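Local coordinates for putative host cell surface-exposed lipoprotein (Streptococcus phage TP-J34, PDB 4EQQ) that probably blocks superinfection of its lysogenic host by other phages, as the lipoprotein's ectodomain exposed at the cell surface and directed at the tape measure protein, at residues R16-K21 against D44-D49; D61-A66 against A99-A104. All coordinates share one frame; numbering follows the deposited sequence.

Interaction 1. Residues R16-K21 against D44-D49; sequences RTAVSK and DKYSQD
Ala18, in the middle of the helical segment 16-21, lies 7.1 Å from Tyr46 (CA to CA), where the chain leaves one helix with Lys45 at positive phi and enters the next with Ser47 as N-cap. In this all-helical ectodomain the turn 44-47, which joins helices 33-42 and 48-57, is thus packed back on helix 13-28. Tyr46 CG stands anti to the carbonyl carbon (chi1 -80°), which carries the ring over to that helix, touching Leu40 of helix 33-42 as well; the turn of the ring about CB-CG then offers a face to Ala18. Ala18 CB sits almost squarely over it: a CH-pi contact 3.7 Å from the ring centroid and 9° off the normal. Alanine suits this place because its lone methyl lets a flat ring come down close to the helix backbone. The phenol end reaches past the methyl to Thr17, whose CG2 is 3.1 Å from Tyr46 OH; the two side chains meet at about a right angle. Thr17 turns OG1 back to Lys13 O of its own helix, leaving the methyl to meet the tyrosine.

One turn on, Lys21 folds over the carboxylate of Asp44. Its chain is bent at both chi2 and chi3, which lays CG, CD and CE alongside OD1, with CG at 3.6 Å. The ammonium NZ remains 4.2 Å from OD1, beyond a salt bridge, and a water closes the gap, accepting from Lys21 NZ at 2.7 Å and donating to Asp44 OD1 at 2.8 Å. Asp44 OD2 is bonded to Tyr25 OH, so the carboxylate has partners on both oxygens. No direct hydrogen bond joins the segments: an aromatic face on a methyl does the packing, while the charges of Lys21 and Asp44 attract through water, which probably favours the ionised aspartate.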
loop_
_atom_site.group_PDB
_atom_site.type_symbol
_atom_site.label_atom_id
_atom_site.label_comp_id
_atom_site.label_asym_id
_atom_site.label_seq_id
_atom_site.Cartn_x
_atom_site.Cartn_y
_atom_site.Cartn_z
ATOM N N ARG A 16 4.955 23.232 -2.595
ATOM C CA ARG A 16 3.643 23.259 -1.916
ATOM C C ARG A 16 2.717 22.223 -2.544
ATOM O O ARG A 16 1.993 21.540 -1.828
ATOM C CB ARG A 16 3.016 24.672 -1.953
ATOM C CG ARG A 16 3.815 25.702 -1.149
ATOM C CD ARG A 16 3.038 26.990 -0.897
ATOM N NE ARG A 16 2.886 27.754 -2.128
ATOM C CZ ARG A 16 3.743 28.680 -2.546
ATOM N NH1 ARG A 16 3.546 29.298 -3.700
ATOM N NH2 ARG A 16 4.804 28.995 -1.808
ATOM N N THR A 17 2.784 22.066 -3.870
ATOM C CA THR A 17 1.997 21.052 -4.578
ATOM C C THR A 17 2.513 19.651 -4.185
ATOM O O THR A 17 1.710 18.726 -4.009
ATOM C CB THR A 17 1.991 21.352 -6.098
ATOM O OG1 THR A 17 1.529 22.691 -6.270
ATOM C CG2 THR A 17 1.031 20.460 -6.873
ATOM N N ALA A 18 3.856 19.492 -4.049
ATOM C CA ALA A 18 4.445 18.218 -3.634
ATOM C C ALA A 18 3.988 17.851 -2.211
ATOM O O ALA A 18 3.699 16.685 -1.963
ATOM C CB ALA A 18 5.967 18.268 -3.722
ATOM N N VAL A 19 3.886 18.847 -1.293
ATOM C CA VAL A 19 3.412 18.649 0.087
ATOM C C VAL A 19 1.953 18.122 0.069
ATOM O O VAL A 19 1.615 17.175 0.783
ATOM C CB VAL A 19 3.560 19.948 0.936
ATOM C CG1 VAL A 19 2.648 19.917 2.173
ATOM C CG2 VAL A 19 5.025 20.170 1.346
ATOM N N SER A 20 1.115 18.732 -0.769
ATOM C CA SER A 20 -0.293 18.337 -0.934
ATOM C C SER A 20 -0.370 16.870 -1.424
ATOM O O SER A 20 -1.143 16.066 -0.891
ATOM C CB SER A 20 -0.966 19.271 -1.945
ATOM O OG SER A 20 -2.306 18.856 -2.137
ATOM N N LYS A 21 0.462 16.527 -2.416
ATOM C CA LYS A 21 0.531 15.180 -2.971
ATOM C C LYS A 21 1.064 14.175 -1.916
ATOM O O LYS A 21 0.501 13.095 -1.774
ATOM C CB LYS A 21 1.393 15.181 -4.250
ATOM C CG LYS A 21 1.428 13.866 -5.025
ATOM C CD LYS A 21 0.034 13.280 -5.389
ATOM C CE LYS A 21 -0.693 14.050 -6.466
ATOM N NZ LYS A 21 -1.861 13.293 -6.991
ATOM N N ASP A 44 5.244 11.148 -9.851
ATOM C CA ASP A 44 4.750 12.515 -10.021
ATOM C C ASP A 44 5.718 13.430 -10.744
ATOM O O ASP A 44 5.330 14.521 -11.152
ATOM C CB ASP A 44 4.336 13.096 -8.671
ATOM C CG ASP A 44 3.265 12.269 -8.007
ATOM O OD1 ASP A 44 2.083 12.467 -8.332
ATOM O OD2 ASP A 44 3.620 11.327 -7.277
ATOM N N LYS A 45 6.983 13.001 -10.884
ATOM C CA LYS A 45 8.021 13.742 -11.601
ATOM C C LYS A 45 8.428 15.059 -10.940
ATOM O O LYS A 45 8.825 15.997 -11.621
ATOM C CB LYS A 45 7.725 13.879 -13.134
ATOM C CG LYS A 45 7.301 12.575 -13.840
ATOM C CD LYS A 45 8.399 11.526 -13.818
ATOM C CE LYS A 45 8.004 10.279 -14.573
ATOM N NZ LYS A 45 9.013 9.184 -14.400
ATOM N N TYR A 46 8.352 15.121 -9.600
ATOM C CA TYR A 46 8.862 16.276 -8.864
ATOM C C TYR A 46 10.387 16.189 -8.900
ATOM O O TYR A 46 10.934 15.092 -9.059
ATOM C CB TYR A 46 8.383 16.254 -7.401
ATOM C CG TYR A 46 6.965 16.762 -7.277
ATOM C CD1 TYR A 46 6.673 18.113 -7.438
ATOM C CD2 TYR A 46 5.904 15.884 -7.077
ATOM C CE1 TYR A 46 5.367 18.582 -7.383
ATOM C CE2 TYR A 46 4.592 16.343 -7.001
ATOM C CZ TYR A 46 4.327 17.692 -7.175
ATOM O OH TYR A 46 3.050 18.167 -7.112
ATOM N N SER A 47 11.082 17.327 -8.749
ATOM C CA SER A 47 12.541 17.284 -8.679
ATOM C C SER A 47 12.932 16.583 -7.363
ATOM O O SER A 47 12.099 16.461 -6.453
ATOM C CB SER A 47 13.115 18.700 -8.676
ATOM O OG SER A 47 12.636 19.397 -7.537
ATOM N N GLN A 48 14.190 16.166 -7.236
ATOM C CA GLN A 48 14.671 15.578 -5.991
ATOM C C GLN A 48 14.517 16.582 -4.818
ATOM O O GLN A 48 14.114 16.189 -3.727
ATOM C CB GLN A 48 16.141 15.126 -6.122
ATOM C CG GLN A 48 16.580 14.190 -4.997
ATOM C CD GLN A 48 15.787 12.899 -4.969
ATOM O OE1 GLN A 48 15.790 12.120 -5.925
ATOM N NE2 GLN A 48 15.107 12.640 -3.865
ATOM N N ASP A 49 14.819 17.869 -5.051
ATOM C CA ASP A 49 14.700 18.885 -4.004
ATOM C C ASP A 49 13.253 19.067 -3.505
ATOM O O ASP A 49 13.055 19.195 -2.303
ATOM C CB ASP A 49 15.289 20.226 -4.468
ATOM C CG ASP A 49 16.809 20.242 -4.574
ATOM O OD1 ASP A 49 17.460 19.362 -3.971
ATOM O OD2 ASP A 49 17.342 21.169 -5.194
HETATM O O HOH W 1 -0.425 11.221 -8.066
#

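Interaction 2. Residues D61-A66 against A99-A104; sequences DYNKQA and ADYAVA
Asn63 and Tyr101 meet at the outer side of a helix-helix crossing in the C-terminal half of this all-helical ectodomain, a helix-turn-helix (HTH) fold. The short axes of 62-66 and 99-104 pass 8.1 Å apart at -50°. At the closer-packed end are two alanines, Ala66 and Ala102, whose CA atoms lie 5.5 Å apart. Their CB atoms are at 3.9 Å, and Ala102 CB also comes against Ala66 O; a side chain of one carbon on each helix is what allows so near an approach. Phe94 lies against Ala66, and Leu88 of helix 81-91 packs on Ala102, so this end is buried.

Toward the surface the small residues give way to Tyr101. Its CG stands anti to the backbone N (chi1 167°), which carries the ring out alongside the first turn of helix 62-77. The CD2-CE2 side then rests by Asn63: the main-chain Asn63 O lies at the ring edge, near its plane, 3.4 Å from Tyr101 CD2, where the slightly positive aromatic hydrogens suit an oxygen. Asn63 CB touches the same ring carbon at 3.7 Å, so the tyrosine meets both main chain and side chain of one residue.

Asp61 is the N-cap of that first turn, a place for a short carboxylate that can accept from first-turn amides. With chi1 at -173°, CG opposite the backbone N, OD1 accepts from Asn63 N and Lys64 N, both weakly. The other oxygen, OD2, takes a hydrogen from a water at 3.2 Å, and a weak hydrogen bond of 3.4 Å joins that water to Tyr101 OH.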
loop_
_atom_site.group_PDB
_atom_site.type_symbol
_atom_site.label_atom_id
_atom_site.label_comp_id
_atom_site.label_asym_id
_atom_site.label_seq_id
_atom_site.Cartn_x
_atom_site.Cartn_y
_atom_site.Cartn_z
ATOM N N ASP A 61 3.553 11.590 10.235
ATOM C CA ASP A 61 4.062 10.816 11.349
ATOM C C ASP A 61 4.399 9.420 10.765
ATOM O O ASP A 61 3.511 8.592 10.569
ATOM C CB ASP A 61 3.017 10.710 12.483
ATOM C CG ASP A 61 3.575 10.058 13.746
ATOM O OD1 ASP A 61 4.578 9.319 13.642
ATOM O OD2 ASP A 61 3.027 10.314 14.841
ATOM N N TYR A 62 5.688 9.168 10.519
ATOM C CA TYR A 62 6.167 7.904 9.958
ATOM C C TYR A 62 6.039 6.710 10.903
ATOM O O TYR A 62 6.008 5.573 10.427
ATOM C CB TYR A 62 7.569 8.066 9.373
ATOM C CG TYR A 62 7.558 8.969 8.160
ATOM C CD1 TYR A 62 7.037 8.530 6.942
ATOM C CD2 TYR A 62 8.021 10.277 8.240
ATOM C CE1 TYR A 62 6.983 9.373 5.837
ATOM C CE2 TYR A 62 8.001 11.119 7.131
ATOM C CZ TYR A 62 7.475 10.666 5.936
ATOM O OH TYR A 62 7.494 11.496 4.844
ATOM N N ASN A 63 5.907 6.965 12.233
ATOM C CA ASN A 63 5.661 5.889 13.209
ATOM C C ASN A 63 4.256 5.356 12.950
ATOM O O ASN A 63 4.037 4.149 12.985
ATOM C CB ASN A 63 5.725 6.415 14.654
ATOM C CG ASN A 63 7.113 6.781 15.093
ATOM O OD1 ASN A 63 8.042 6.027 14.905
ATOM N ND2 ASN A 63 7.275 7.928 15.722
ATOM N N LYS A 64 3.299 6.271 12.726
ATOM C CA LYS A 64 1.893 5.941 12.436
ATOM C C LYS A 64 1.786 5.263 11.048
ATOM O O LYS A 64 1.001 4.326 10.883
ATOM C CB LYS A 64 1.041 7.219 12.534
ATOM C CG LYS A 64 -0.312 7.186 11.830
ATOM C CD LYS A 64 -1.342 6.390 12.587
ATOM C CE LYS A 64 -2.724 6.616 12.037
ATOM N NZ LYS A 64 -3.717 5.873 12.837
ATOM N N GLN A 65 2.593 5.717 10.067
ATOM C CA GLN A 65 2.627 5.099 8.736
ATOM C C GLN A 65 3.085 3.640 8.863
ATOM O O GLN A 65 2.514 2.764 8.225
ATOM C CB GLN A 65 3.598 5.852 7.794
ATOM C CG GLN A 65 3.165 7.262 7.423
ATOM C CD GLN A 65 1.859 7.274 6.686
ATOM O OE1 GLN A 65 0.852 7.752 7.188
ATOM N NE2 GLN A 65 1.849 6.757 5.482
ATOM N N ALA A 66 4.144 3.394 9.670
ATOM C CA ALA A 66 4.682 2.048 9.901
ATOM C C ALA A 66 3.633 1.167 10.562
ATOM O O ALA A 66 3.480 0.016 10.163
ATOM C CB ALA A 66 5.937 2.111 10.760
ATOM N N ALA A 99 9.569 0.705 12.847
ATOM C CA ALA A 99 9.163 -0.697 12.740
ATOM C C ALA A 99 8.953 -1.304 14.135
ATOM O O ALA A 99 7.977 -2.027 14.328
ATOM C CB ALA A 99 10.204 -1.492 11.958
ATOM N N ASP A 100 9.823 -0.962 15.116
ATOM C CA ASP A 100 9.683 -1.463 16.489
ATOM C C ASP A 100 8.387 -0.956 17.099
ATOM O O ASP A 100 7.647 -1.743 17.689
ATOM C CB ASP A 100 10.890 -1.067 17.369
ATOM C CG ASP A 100 12.211 -1.723 16.990
ATOM O OD1 ASP A 100 12.187 -2.749 16.259
ATOM O OD2 ASP A 100 13.269 -1.186 17.382
ATOM N N TYR A 101 8.092 0.353 16.913
ATOM C CA TYR A 101 6.849 0.958 17.394
ATOM C C TYR A 101 5.633 0.271 16.733
ATOM O O TYR A 101 4.652 -0.053 17.417
ATOM C CB TYR A 101 6.836 2.473 17.107
ATOM C CG TYR A 101 5.472 3.101 17.287
ATOM C CD1 TYR A 101 5.009 3.466 18.549
ATOM C CD2 TYR A 101 4.623 3.291 16.197
ATOM C CE1 TYR A 101 3.725 3.989 18.727
ATOM C CE2 TYR A 101 3.344 3.830 16.361
ATOM C CZ TYR A 101 2.903 4.183 17.626
ATOM O OH TYR A 101 1.650 4.715 17.783
ATOM N N ALA A 102 5.705 0.043 15.407
ATOM C CA ALA A 102 4.600 -0.587 14.677
ATOM C C ALA A 102 4.258 -1.965 15.263
ATOM O O ALA A 102 3.090 -2.232 15.570
ATOM C CB ALA A 102 4.960 -0.728 13.194
ATOM N N VAL A 103 5.276 -2.842 15.395
ATOM C CA VAL A 103 5.064 -4.214 15.858
ATOM C C VAL A 103 4.648 -4.331 17.329
ATOM O O VAL A 103 3.881 -5.228 17.677
ATOM C CB VAL A 103 6.137 -5.240 15.392
ATOM C CG1 VAL A 103 6.282 -5.232 13.868
ATOM C CG2 VAL A 103 7.476 -4.982 16.047
ATOM N N ALA A 104 5.086 -3.381 18.164
ATOM C CA ALA A 104 4.709 -3.322 19.584
ATOM C C ALA A 104 3.205 -2.990 19.727
ATOM O O ALA A 104 2.608 -3.259 20.768
ATOM C CB ALA A 104 5.551 -2.276 20.298
HETATM O O HOH W 2 2.119 7.921 16.766
#

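Overall arrangement
Interactions 1 and 2 lie on opposite sides of the chain's centre, their centres about 24 Å apart and their nearest atoms about 9 Å apart, without touching. They come in series: 16-21 meets 44-49 within the first of two sequence regions of the Host cell surface-exposed lipoprotein family, and 61-66 meets 99-104 within the second. Each ties an earlier helix, 13-28 or 62-77, to a later part: the turn leading into helix 48-57 in interaction 1, helix 96-104 itself in interaction 2. Helices 48-57 and 62-77 follow each other in the chain, and the ectodomain is consistent with two related sequence regions in tandem, each holding one of these contacts.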